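Local coordinates for protein PppA (Pseudomonas aeruginosa, PDB 6JKV) that serves as a key regulatory component of the type VI secretion system and is probably a metal-dependent protein serine/threonine phosphatase that binds manganese, at residues 46-51 against 255-260; 74-79 against 101-106; 131-136 against 201-206. All blocks are in the same frame, centred on the assembly; numbering follows the deposited sequence.

Contact 1: residues 46-51 against 255-260; sequences DASLDA and TALVVR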
ATOM      1  N   ASP A  46      -8.868   4.818   3.630  1.00 22.44           N
ATOM      2  CA  ASP A  46      -7.715   3.886   3.650  1.00 20.99           C
ATOM      3  C   ASP A  46      -8.203   2.515   4.119  1.00 20.54           C
ATOM      4  O   ASP A  46      -9.090   2.456   4.977  1.00 23.25           O
ATOM      5  CB  ASP A  46      -6.581   4.376   4.559  1.00 20.79           C
ATOM      6  CG  ASP A  46      -5.661   5.424   3.947  1.00 20.51           C
ATOM      7  OD1 ASP A  46      -5.978   5.953   2.846  1.00 20.84           O
ATOM      8  OD2 ASP A  46      -4.629   5.708   4.583  1.00 19.17           O
ATOM      9  N   ALA A  47      -7.650   1.453   3.549  1.00 19.71           N
ATOM     10  CA  ALA A  47      -7.869   0.064   4.009  1.00 19.29           C
ATOM     11  C   ALA A  47      -6.539  -0.678   3.980  1.00 17.57           C
ATOM     12  O   ALA A  47      -5.606  -0.236   3.280  1.00 16.93           O
ATOM     13  CB  ALA A  47      -8.893  -0.633   3.145  1.00 19.34           C
ATOM     14  N   SER A  48      -6.451  -1.760   4.736  1.00 16.59           N
ATOM     15  CA  SER A  48      -5.238  -2.598   4.769  1.00 16.69           C
ATOM     16  C   SER A  48      -5.638  -4.052   4.974  1.00 16.86           C
ATOM     17  O   SER A  48      -6.719  -4.311   5.498  1.00 16.95           O
ATOM     18  CB  SER A  48      -4.260  -2.119   5.814  1.00 15.76           C
ATOM     19  OG  SER A  48      -4.765  -2.327   7.118  1.00 16.51           O
ATOM     20  N   LEU A  49      -4.768  -4.951   4.523  1.00 18.02           N
ATOM     21  CA  LEU A  49      -4.862  -6.398   4.792  1.00 17.50           C
ATOM     22  C   LEU A  49      -3.515  -6.868   5.346  1.00 17.68           C
ATOM     23  O   LEU A  49      -2.483  -6.731   4.651  1.00 16.38           O
ATOM     24  CB  LEU A  49      -5.229  -7.155   3.517  1.00 17.29           C
ATOM     25  CG  LEU A  49      -5.221  -8.671   3.699  1.00 18.48           C
ATOM     26  CD1 LEU A  49      -6.425  -9.098   4.527  1.00 20.20           C
ATOM     27  CD2 LEU A  49      -5.178  -9.406   2.369  1.00 18.81           C
ATOM     28  N   ASP A  50      -3.537  -7.405   6.560  1.00 17.69           N
ATOM     29  CA  ASP A  50      -2.344  -7.959   7.235  1.00 17.50           C
ATOM     30  C   ASP A  50      -2.515  -9.478   7.311  1.00 18.59           C
ATOM     31  O   ASP A  50      -3.030  -9.960   8.325  1.00 20.61           O
ATOM     32  CB  ASP A  50      -2.166  -7.291   8.599  1.00 17.64           C
ATOM     33  CG  ASP A  50      -0.924  -7.752   9.335  1.00 17.61           C
ATOM     34  OD1 ASP A  50       0.064  -8.112   8.655  1.00 16.93           O
ATOM     35  OD2 ASP A  50      -0.947  -7.762  10.586  1.00 16.27           O
ATOM     36  N   ALA A  51      -2.126 -10.200   6.258  1.00 18.58           N
ATOM     37  CA  ALA A  51      -2.323 -11.663   6.161  1.00 18.58           C
ATOM     38  C   ALA A  51      -0.964 -12.342   6.021  1.00 18.48           C
ATOM     39  O   ALA A  51      -0.655 -12.929   4.981  1.00 16.31           O
ATOM     40  CB  ALA A  51      -3.254 -12.008   5.018  1.00 18.13           C
ATOM     41  N   THR A 255      -2.175   5.469   7.074  1.00 18.79           N
ATOM     42  CA  THR A 255      -2.076   4.016   7.322  1.00 19.48           C
ATOM     43  C   THR A 255      -0.616   3.590   7.184  1.00 18.80           C
ATOM     44  O   THR A 255       0.059   4.058   6.245  1.00 19.10           O
ATOM     45  CB  THR A 255      -2.979   3.226   6.370  1.00 19.05           C
ATOM     46  OG1 THR A 255      -4.299   3.749   6.498  1.00 20.46           O
ATOM     47  CG2 THR A 255      -2.972   1.741   6.675  1.00 18.60           C
ATOM     48  N   ALA A 256      -0.160   2.740   8.099  1.00 18.44           N
ATOM     49  CA  ALA A 256       1.194   2.161   8.081  1.00 18.17           C
ATOM     50  C   ALA A 256       1.079   0.664   8.351  1.00 17.41           C
ATOM     51  O   ALA A 256       0.301   0.259   9.237  1.00 18.61           O
ATOM     52  CB  ALA A 256       2.082   2.851   9.089  1.00 19.04           C
ATOM     53  N   LEU A 257       1.806  -0.116   7.563  1.00 17.02           N
ATOM     54  CA  LEU A 257       1.903  -1.583   7.723  1.00 16.66           C
ATOM     55  C   LEU A 257       3.377  -1.957   7.613  1.00 16.72           C
ATOM     56  O   LEU A 257       3.999  -1.642   6.573  1.00 16.07           O
ATOM     57  CB  LEU A 257       1.057  -2.261   6.644  1.00 15.53           C
ATOM     58  CG  LEU A 257       0.620  -3.690   6.948  1.00 16.17           C
ATOM     59  CD1 LEU A 257      -0.706  -4.014   6.259  1.00 16.00           C
ATOM     60  CD2 LEU A 257       1.708  -4.656   6.514  1.00 16.28           C
ATOM     61  N   VAL A 258       3.916  -2.568   8.667  1.00 16.77           N
ATOM     62  CA  VAL A 258       5.357  -2.926   8.743  1.00 16.85           C
ATOM     63  C   VAL A 258       5.476  -4.446   8.744  1.00 17.25           C
ATOM     64  O   VAL A 258       4.711  -5.113   9.461  1.00 18.56           O
ATOM     65  CB  VAL A 258       6.060  -2.273   9.947  1.00 17.37           C
ATOM     66  CG1 VAL A 258       7.421  -2.907  10.221  1.00 18.12           C
ATOM     67  CG2 VAL A 258       6.205  -0.780   9.717  1.00 16.60           C
ATOM     68  N   VAL A 259       6.395  -4.949   7.930  1.00 16.61           N
ATOM     69  CA  VAL A 259       6.727  -6.390   7.835  1.00 16.66           C
ATOM     70  C   VAL A 259       8.217  -6.533   8.140  1.00 17.11           C
ATOM     71  O   VAL A 259       9.029  -5.754   7.593  1.00 16.44           O
ATOM     72  CB  VAL A 259       6.373  -6.957   6.450  1.00 16.18           C
ATOM     73  CG1 VAL A 259       6.649  -8.448   6.361  1.00 16.32           C
ATOM     74  CG2 VAL A 259       4.924  -6.670   6.088  1.00 17.36           C
ATOM     75  N   ARG A 260       8.560  -7.511   8.970  1.00 16.65           N
ATOM     76  CA  ARG A 260       9.964  -7.814   9.317  1.00 17.41           C
ATOM     77  C   ARG A 260      10.254  -9.284   9.018  1.00 17.56           C
ATOM     78  O   ARG A 260       9.471 -10.138   9.449  1.00 16.23           O
ATOM     79  CB  ARG A 260      10.243  -7.500  10.787  1.00 17.81           C
ATOM     80  CG  ARG A 260      11.686  -7.778  11.187  1.00 18.76           C
ATOM     81  CD  ARG A 260      11.966  -7.335  12.599  1.00 20.03           C
ATOM     82  NE  ARG A 260      12.233  -5.908  12.687  1.00 19.86           N
ATOM     83  CZ  ARG A 260      13.389  -5.339  12.388  1.00 20.61           C
ATOM     84  NH1 ARG A 260      14.395  -6.072  11.931  1.00 21.17           N
ATOM     85  NH2 ARG A 260      13.534  -4.032  12.549  1.00 20.48           N
TER

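Contact 2: residues 74-79 against 101-106; sequences SLIVDT and AQVNER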
ATOM      1  N   SER A  74     -12.021  -1.470   0.465  1.00 21.64           N
ATOM      2  CA  SER A  74     -12.479  -2.662   1.216  1.00 21.50           C
ATOM      3  C   SER A  74     -12.680  -3.823   0.242  1.00 21.26           C
ATOM      4  O   SER A  74     -12.296  -4.953   0.601  1.00 20.91           O
ATOM      5  CB  SER A  74     -13.706  -2.382   2.040  1.00 23.49           C
ATOM      6  OG  SER A  74     -14.682  -1.730   1.263  1.00 26.33           O
ATOM      7  N   LEU A  75     -13.241  -3.559  -0.945  1.00 22.17           N
ATOM      8  CA  LEU A  75     -13.424  -4.594  -2.000  1.00 22.42           C
ATOM      9  C   LEU A  75     -12.052  -5.156  -2.393  1.00 21.12           C
ATOM     10  O   LEU A  75     -11.936  -6.375  -2.619  1.00 22.39           O
ATOM     11  CB  LEU A  75     -14.146  -4.008  -3.220  1.00 22.80           C
ATOM     12  CG  LEU A  75     -14.327  -4.988  -4.383  1.00 23.44           C
ATOM     13  CD1 LEU A  75     -15.103  -6.220  -3.944  1.00 24.45           C
ATOM     14  CD2 LEU A  75     -15.011  -4.325  -5.572  1.00 24.29           C
ATOM     15  N   ILE A  76     -11.048  -4.290  -2.493  1.00 20.73           N
ATOM     16  CA  ILE A  76      -9.655  -4.715  -2.788  1.00 19.44           C
ATOM     17  C   ILE A  76      -9.201  -5.707  -1.714  1.00 19.32           C
ATOM     18  O   ILE A  76      -8.762  -6.817  -2.074  1.00 17.40           O
ATOM     19  CB  ILE A  76      -8.719  -3.498  -2.879  1.00 19.49           C
ATOM     20  CG1 ILE A  76      -8.841  -2.795  -4.232  1.00 19.14           C
ATOM     21  CG2 ILE A  76      -7.284  -3.894  -2.584  1.00 19.16           C
ATOM     22  CD1 ILE A  76      -8.175  -1.444  -4.264  1.00 18.11           C
ATOM     23  N   VAL A  77      -9.274  -5.307  -0.442  1.00 19.86           N
ATOM     24  CA  VAL A  77      -8.681  -6.104   0.668  1.00 19.16           C
ATOM     25  C   VAL A  77      -9.445  -7.428   0.781  1.00 20.19           C
ATOM     26  O   VAL A  77      -8.789  -8.462   0.969  1.00 19.97           O
ATOM     27  CB  VAL A  77      -8.618  -5.330   2.003  1.00 18.99           C
ATOM     28  CG1 VAL A  77      -7.713  -4.107   1.899  1.00 18.26           C
ATOM     29  CG2 VAL A  77      -9.985  -4.929   2.503  1.00 20.16           C
ATOM     30  N   ASP A  78     -10.768  -7.409   0.624  1.00 21.84           N
ATOM     31  CA  ASP A  78     -11.601  -8.634   0.744  1.00 22.83           C
ATOM     32  C   ASP A  78     -11.353  -9.587  -0.428  1.00 23.02           C
ATOM     33  O   ASP A  78     -11.318 -10.809  -0.182  1.00 24.60           O
ATOM     34  CB  ASP A  78     -13.093  -8.315   0.817  1.00 24.79           C
ATOM     35  CG  ASP A  78     -13.497  -7.542   2.061  1.00 26.11           C
ATOM     36  OD1 ASP A  78     -12.691  -7.499   3.023  1.00 26.72           O
ATOM     37  OD2 ASP A  78     -14.607  -6.968   2.052  1.00 27.83           O
ATOM     38  N   THR A  79     -11.253  -9.067  -1.653  1.00 22.32           N
ATOM     39  CA  THR A  79     -10.990  -9.897  -2.856  1.00 22.41           C
ATOM     40  C   THR A  79      -9.601 -10.536  -2.735  1.00 21.36           C
ATOM     41  O   THR A  79      -9.458 -11.736  -3.054  1.00 20.57           O
ATOM     42  CB  THR A  79     -11.128  -9.083  -4.152  1.00 21.86           C
ATOM     43  OG1 THR A  79     -12.441  -8.518  -4.214  1.00 21.42           O
ATOM     44  CG2 THR A  79     -10.866  -9.932  -5.381  1.00 22.22           C
ATOM     45  N   ALA A 101      -7.616  -7.157 -11.486  1.00 21.43           N
ATOM     46  CA  ALA A 101      -8.314  -6.886 -12.764  1.00 22.75           C
ATOM     47  C   ALA A 101      -9.832  -6.996 -12.554  1.00 23.92           C
ATOM     48  O   ALA A 101     -10.568  -6.092 -13.014  1.00 22.78           O
ATOM     49  CB  ALA A 101      -7.831  -7.815 -13.847  1.00 23.77           C
ATOM     50  N   GLN A 102     -10.276  -8.047 -11.858  1.00 24.05           N
ATOM     51  CA  GLN A 102     -11.717  -8.288 -11.588  1.00 24.66           C
ATOM     52  C   GLN A 102     -12.277  -7.159 -10.717  1.00 23.47           C
ATOM     53  O   GLN A 102     -13.407  -6.703 -10.993  1.00 24.26           O
ATOM     54  CB  GLN A 102     -11.948  -9.628 -10.891  1.00 25.56           C
ATOM     55  CG  GLN A 102     -11.501 -10.841 -11.692  1.00 27.12           C
ATOM     56  CD  GLN A 102     -11.384 -12.084 -10.836  1.00 28.06           C
ATOM     57  OE1 GLN A 102     -11.417 -12.034  -9.602  1.00 27.53           O
ATOM     58  NE2 GLN A 102     -11.221 -13.225 -11.493  1.00 29.59           N
ATOM     59  N   VAL A 103     -11.519  -6.729  -9.704  1.00 22.29           N
ATOM     60  CA  VAL A 103     -11.933  -5.600  -8.825  1.00 21.89           C
ATOM     61  C   VAL A 103     -12.078  -4.340  -9.682  1.00 21.87           C
ATOM     62  O   VAL A 103     -13.088  -3.616  -9.526  1.00 21.76           O
ATOM     63  CB  VAL A 103     -10.947  -5.385  -7.667  1.00 20.75           C
ATOM     64  CG1 VAL A 103     -11.209  -4.063  -6.971  1.00 20.17           C
ATOM     65  CG2 VAL A 103     -11.005  -6.528  -6.667  1.00 21.42           C
ATOM     66  N   ASN A 104     -11.097  -4.090 -10.552  1.00 21.58           N
ATOM     67  CA  ASN A 104     -11.079  -2.896 -11.436  1.00 22.44           C
ATOM     68  C   ASN A 104     -12.353  -2.867 -12.281  1.00 23.33           C
ATOM     69  O   ASN A 104     -12.997  -1.798 -12.368  1.00 22.49           O
ATOM     70  CB  ASN A 104      -9.838  -2.876 -12.328  1.00 21.81           C
ATOM     71  CG  ASN A 104      -9.729  -1.604 -13.139  1.00 22.24           C
ATOM     72  OD1 ASN A 104      -9.406  -0.550 -12.597  1.00 22.68           O
ATOM     73  ND2 ASN A 104      -9.998  -1.691 -14.432  1.00 22.37           N
ATOM     74  N   GLU A 105     -12.698  -4.005 -12.883  1.00 23.89           N
ATOM     75  CA  GLU A 105     -13.871  -4.099 -13.790  1.00 26.69           C
ATOM     76  C   GLU A 105     -15.178  -3.877 -13.010  1.00 26.77           C
ATOM     77  O   GLU A 105     -16.061  -3.140 -13.510  1.00 27.22           O
ATOM     78  CB  GLU A 105     -13.875  -5.448 -14.499  1.00 28.54           C
ATOM     79  CG  GLU A 105     -14.931  -5.534 -15.583  1.00 31.11           C
ATOM     80  CD  GLU A 105     -15.404  -6.956 -15.792  1.00 33.69           C
ATOM     81  OE1 GLU A 105     -16.091  -7.467 -14.891  1.00 37.03           O
ATOM     82  OE2 GLU A 105     -15.047  -7.561 -16.824  1.00 36.60           O
ATOM     83  N   ARG A 106     -15.309  -4.501 -11.837  1.00 25.69           N
ATOM     84  CA  ARG A 106     -16.509  -4.354 -10.974  1.00 26.44           C
ATOM     85  C   ARG A 106     -16.685  -2.878 -10.583  1.00 26.13           C
ATOM     86  O   ARG A 106     -17.829  -2.372 -10.634  1.00 25.15           O
ATOM     87  CB  ARG A 106     -16.394  -5.247  -9.740  1.00 26.49           C
ATOM     88  CG  ARG A 106     -17.321  -4.867  -8.594  1.00 27.22           C
ATOM     89  CD  ARG A 106     -18.667  -5.550  -8.696  1.00 28.70           C
ATOM     90  NE  ARG A 106     -19.526  -5.166  -7.586  1.00 29.67           N
ATOM     91  CZ  ARG A 106     -20.477  -4.237  -7.635  1.00 31.49           C
ATOM     92  NH1 ARG A 106     -20.733  -3.574  -8.751  1.00 33.03           N
ATOM     93  NH2 ARG A 106     -21.195  -3.981  -6.557  1.00 33.62           N
TER

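Contact 3: residues 131-136 against 201-206; sequences NQASCL and LHVLPG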
ATOM      1  N   ASN A 131      12.648 -16.682   0.598  1.00 21.06           N
ATOM      2  CA  ASN A 131      13.684 -15.657   0.299  1.00 21.78           C
ATOM      3  C   ASN A 131      13.269 -14.743  -0.855  1.00 21.46           C
ATOM      4  O   ASN A 131      14.081 -13.885  -1.225  1.00 21.52           O
ATOM      5  CB  ASN A 131      15.029 -16.299  -0.047  1.00 23.36           C
ATOM      6  CG  ASN A 131      15.550 -17.146   1.091  1.00 23.93           C
ATOM      7  OD1 ASN A 131      15.177 -16.925   2.236  1.00 25.71           O
ATOM      8  ND2 ASN A 131      16.382 -18.131   0.799  1.00 25.16           N
ATOM      9  N   GLN A 132      12.083 -14.926  -1.430  1.00 21.40           N
ATOM     10  CA  GLN A 132      11.647 -14.086  -2.569  1.00 21.16           C
ATOM     11  C   GLN A 132      10.362 -13.361  -2.189  1.00 20.25           C
ATOM     12  O   GLN A 132       9.526 -13.926  -1.446  1.00 20.87           O
ATOM     13  CB  GLN A 132      11.475 -14.888  -3.857  1.00 22.97           C
ATOM     14  CG  GLN A 132      11.069 -16.335  -3.641  1.00 24.55           C
ATOM     15  CD  GLN A 132      11.298 -17.155  -4.886  1.00 25.81           C
ATOM     16  OE1 GLN A 132      12.380 -17.108  -5.477  1.00 28.27           O
ATOM     17  NE2 GLN A 132      10.272 -17.889  -5.302  1.00 24.70           N
ATOM     18  N   ALA A 133      10.233 -12.136  -2.681  1.00 18.54           N
ATOM     19  CA  ALA A 133       9.018 -11.328  -2.509  1.00 18.06           C
ATOM     20  C   ALA A 133       8.737 -10.572  -3.799  1.00 17.43           C
ATOM     21  O   ALA A 133       9.649 -10.429  -4.625  1.00 18.23           O
ATOM     22  CB  ALA A 133       9.158 -10.403  -1.325  1.00 17.37           C
ATOM     23  N   SER A 134       7.484 -10.171  -3.971  1.00 16.73           N
ATOM     24  CA  SER A 134       7.013  -9.355  -5.109  1.00 16.72           C
ATOM     25  C   SER A 134       6.192  -8.197  -4.562  1.00 16.48           C
ATOM     26  O   SER A 134       5.408  -8.412  -3.625  1.00 16.30           O
ATOM     27  CB  SER A 134       6.223 -10.182  -6.084  1.00 16.78           C
ATOM     28  OG  SER A 134       7.020 -11.215  -6.638  1.00 16.60           O
ATOM     29  N   CYS A 135       6.382  -7.012  -5.130  1.00 15.78           N
ATOM     30  CA  CYS A 135       5.543  -5.827  -4.866  1.00 15.85           C
ATOM     31  C   CYS A 135       4.728  -5.538  -6.123  1.00 16.38           C
ATOM     32  O   CYS A 135       5.315  -5.446  -7.217  1.00 16.62           O
ATOM     33  CB  CYS A 135       6.391  -4.625  -4.476  1.00 16.17           C
ATOM     34  SG  CYS A 135       5.465  -3.070  -4.403  1.00 17.56           S
ATOM     35  N   LEU A 136       3.412  -5.433  -5.965  1.00 16.30           N
ATOM     36  CA  LEU A 136       2.506  -4.918  -7.016  1.00 17.00           C
ATOM     37  C   LEU A 136       1.912  -3.609  -6.505  1.00 16.79           C
ATOM     38  O   LEU A 136       1.513  -3.551  -5.331  1.00 16.52           O
ATOM     39  CB  LEU A 136       1.401  -5.934  -7.305  1.00 17.35           C
ATOM     40  CG  LEU A 136       1.833  -7.216  -8.009  1.00 18.54           C
ATOM     41  CD1 LEU A 136       0.754  -8.287  -7.888  1.00 19.87           C
ATOM     42  CD2 LEU A 136       2.172  -6.951  -9.466  1.00 19.33           C
ATOM     43  N   LEU A 201      11.842  -8.705  -5.293  1.00 18.88           N
ATOM     44  CA  LEU A 201      12.763  -8.450  -4.158  1.00 18.74           C
ATOM     45  C   LEU A 201      13.369  -9.774  -3.713  1.00 18.38           C
ATOM     46  O   LEU A 201      12.638 -10.763  -3.605  1.00 17.67           O
ATOM     47  CB  LEU A 201      11.997  -7.795  -3.007  1.00 18.64           C
ATOM     48  CG  LEU A 201      11.386  -6.422  -3.291  1.00 18.93           C
ATOM     49  CD1 LEU A 201      10.361  -6.069  -2.221  1.00 18.90           C
ATOM     50  CD2 LEU A 201      12.463  -5.351  -3.366  1.00 19.59           C
ATOM     51  N   HIS A 202      14.677  -9.775  -3.489  1.00 19.12           N
ATOM     52  CA  HIS A 202      15.383 -10.825  -2.728  1.00 19.54           C
ATOM     53  C   HIS A 202      15.376 -10.413  -1.255  1.00 18.60           C
ATOM     54  O   HIS A 202      15.869  -9.328  -0.940  1.00 18.42           O
ATOM     55  CB  HIS A 202      16.782 -11.034  -3.299  1.00 21.57           C
ATOM     56  CG  HIS A 202      17.676 -11.822  -2.407  1.00 22.99           C
ATOM     57  ND1 HIS A 202      17.544 -13.191  -2.226  1.00 24.03           N
ATOM     58  CD2 HIS A 202      18.700 -11.433  -1.624  1.00 24.12           C
ATOM     59  CE1 HIS A 202      18.456 -13.609  -1.373  1.00 24.09           C
ATOM     60  NE2 HIS A 202      19.183 -12.557  -1.001  1.00 24.78           N
ATOM     61  N   VAL A 203      14.790 -11.243  -0.402  1.00 18.90           N
ATOM     62  CA  VAL A 203      14.620 -10.940   1.046  1.00 18.71           C
ATOM     63  C   VAL A 203      15.782 -11.571   1.809  1.00 19.50           C
ATOM     64  O   VAL A 203      16.089 -12.753   1.567  1.00 19.00           O
ATOM     65  CB  VAL A 203      13.273 -11.441   1.589  1.00 18.52           C
ATOM     66  CG1 VAL A 203      13.011 -10.865   2.971  1.00 18.93           C
ATOM     67  CG2 VAL A 203      12.135 -11.123   0.632  1.00 18.13           C
ATOM     68  N   LEU A 204      16.407 -10.787   2.683  1.00 19.74           N
ATOM     69  CA  LEU A 204      17.420 -11.281   3.642  1.00 21.42           C
ATOM     70  C   LEU A 204      16.842 -11.243   5.048  1.00 20.90           C
ATOM     71  O   LEU A 204      16.039 -10.364   5.368  1.00 20.64           O
ATOM     72  CB  LEU A 204      18.675 -10.408   3.559  1.00 22.33           C
ATOM     73  CG  LEU A 204      19.540 -10.619   2.322  1.00 22.92           C
ATOM     74  CD1 LEU A 204      20.702  -9.641   2.319  1.00 24.24           C
ATOM     75  CD2 LEU A 204      20.031 -12.060   2.246  1.00 23.74           C
ATOM     76  N   PRO A 205      17.263 -12.174   5.934  1.00 21.06           N
ATOM     77  CA  PRO A 205      16.919 -12.076   7.349  1.00 20.98           C
ATOM     78  C   PRO A 205      17.349 -10.698   7.869  1.00 20.39           C
ATOM     79  O   PRO A 205      18.453 -10.279   7.576  1.00 19.07           O
ATOM     80  CB  PRO A 205      17.706 -13.219   8.008  1.00 22.34           C
ATOM     81  CG  PRO A 205      17.930 -14.206   6.878  1.00 23.26           C
ATOM     82  CD  PRO A 205      18.112 -13.343   5.645  1.00 23.06           C
ATOM     83  N   GLY A 206      16.448 -10.023   8.579  1.00 20.50           N
ATOM     84  CA  GLY A 206      16.703  -8.694   9.151  1.00 20.34           C
ATOM     85  C   GLY A 206      16.130  -7.581   8.297  1.00 19.33           C
ATOM     86  O   GLY A 206      16.149  -6.424   8.776  1.00 16.68           O
TER

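Contact 1: residues 46-51 against 255-260
Thr-255 meets Asp-46 at the end of the contact nearest the metal site. Its OG1 donates a hydrogen bond of 2.8 Å to Asp-46 OD2, which receives it on the anti lone pair, away from OD1. The two side chains run past each other in opposite directions. Thr-255 OG1 stands opposite the carbonyl carbon (chi1 -54°), and this turns it to the carboxylate while CG2 is directed at Ser-48. That methyl lies 4.2 Å from Ser-48 CB. The polar end has further partners: Ser-213 OG bonds to Asp-46 OD2, and Ser-35 OG bonds to Thr-255 OG1. Several bonds therefore hold this carboxylate oxygen and this hydroxyl inside the protein.

Two residues on, Leu-257 also points toward 46-51. One branch does the touching. Its CD1 lies 3.6 Å from Leu-49 O, 4.1 Å from Ser-48 CB and 4.3 Å from Asp-50 CB. A single methyl thus sits against backbone and side-chain atoms of three successive residues. Asp-50 OD1 is hydrogen-bonded to Ser-31 OG. Farther along, Val-259 turns to Trp-57 of strand 56-63, the neighbour of 46-51 in its own sheet.

The short strand axes come within 8.1 Å and run nearly parallel, at 14°. They belong to different sheets, so side chains join them. Helix 69-82 packs behind 46-51, and helix 234-247 packs behind 255-260. Asp-46 is about 4 Å from a manganese ion and about 3 Å from the side chain of the metal ligand Asp-61, consistent with a second-shell position. Two face-packed antiparallel sheets, helices outside and metals at one end of the interface, are the layout of the PP2C phosphatase fold.

Contact 2: residues 74-79 against 101-106
Val-103 presses on Thr-79 beside a flat group that lies within 74-79, the carbonyl of Leu-75. Thr-79 flanks that group on both faces. Its OG1 bonds to Leu-75 O at 2.7 Å from one face, tilted 29° from the carbonyl plane, and its N comes in from the opposite face at 2.9 Å as part of the helix. The hydroxyl is thus tied back to its own helix, and its oxygen, with CB and CG2, still lies against the CG2 methyl of Val-103. Thr-79 OG1 is 3.5 Å from Val-103 CG2.

The other branch of Val-103 serves the other neighbours. Val-103 CG1, opposite the backbone N at chi1 168°, lies 3.8 Å from Ile-76 CG1, and the two side chains cross at about a right angle. It also meets Leu-75 CD2 at 4.1 Å. Leu-75 CD2 goes on to touch Arg-106 CG at 3.8 Å. Only the aliphatic part of Arg-106 is used here: the chain bends at chi2, and its NH1 pairs with Gln-109 and Glu-110 of its own helix.

The helix segments run roughly antiparallel, with axes 10.1 Å apart at 148°. Val-103 is the central side chain, packed among Leu-75, Ile-76 and Thr-79. Toward the sheet, Ile-76 reaches Ser-121 and Leu-123 of strand 120-129, and Val-188 touches both Ile-76 and Val-103. Between these segments the contact is made mainly by apolar groups, and the Thr-79 hydroxyl has its bond within its own helix; the fit here thus depends mainly on shape.

Contact 3: residues 131-136 against 201-206
Ala-133 and Val-203 face each other where the strand pairing ends, with Ala-133 CB 3.6 Å from Val-203 CG2. This is the tightest side-chain packing between the segments. Ala-133 also stands beside Leu-201, its partner in an antiparallel hydrogen-bonded pair, with the CB atoms of the two residues 4.2 Å apart. Both point to the same face of the sheet. From CB the side chain of Leu-201 runs away from the alanine and touches Leu-143 and Arg-145 of strand 142-147 in the other sheet, and it also touches Leu-126. The small alanine is in contact with both Leu-201 CB and Val-203 CG2.

Gln-132 and His-202 form the next pair, non-hydrogen-bonded, and start out on the other face. Their ends part. Gln-132 leans to Leu-89 of helix 89-114, while the imidazole swings back toward Asn-131. His-202 CG lies opposite its backbone N (chi1 166°), which brings ND1 to 3.7 Å from Asn-131 O. The ring meets this oxygen obliquely, and no hydrogen bond is made.

Asn-131 O is held instead by Val-203 N, at 2.9 Å and nearly straight at 169°. The N-H comes from above the carbonyl plane, 44° out of it, where the chain leaves the strand. Ala-133 and Leu-201 exchange two backbone bonds, Ala-133 N to Leu-201 O and Leu-201 N to Ala-133 O, both 2.9 Å. Asn-131 holds its side-chain OD1 to Val-26 N, so the turn is also tied to the N-terminal segment.

Strand 197-202 is thus zipped as the last strand onto 132-138. Backbone bonds set the register, and the side chains divide the two faces: apolar packing toward the opposite sheet, and polar, more exposed groups on the face of Gln-132 and His-202.

Contact 1 is the most buried of the three. It joins the two sheets, and its polar end sits near the manganese ions. Contact 3 lies at an edge of the sheet to which 46-51 also belongs, about 16 Å from contact 1 between centres and away from the metals. It is partly buried, with exposed Gln-132 and His-202 on one side. There the backbone does the bonding, while contact 1 relies on side chains. Contact 2, partly buried, pairs two helices that lie outside that sheet, and its chemistry is almost wholly apolar. Helix 69-82 links it to contact 1, since Val-77 packs on Ala-47 and Ser-48. Contacts 2 and 3 do not touch.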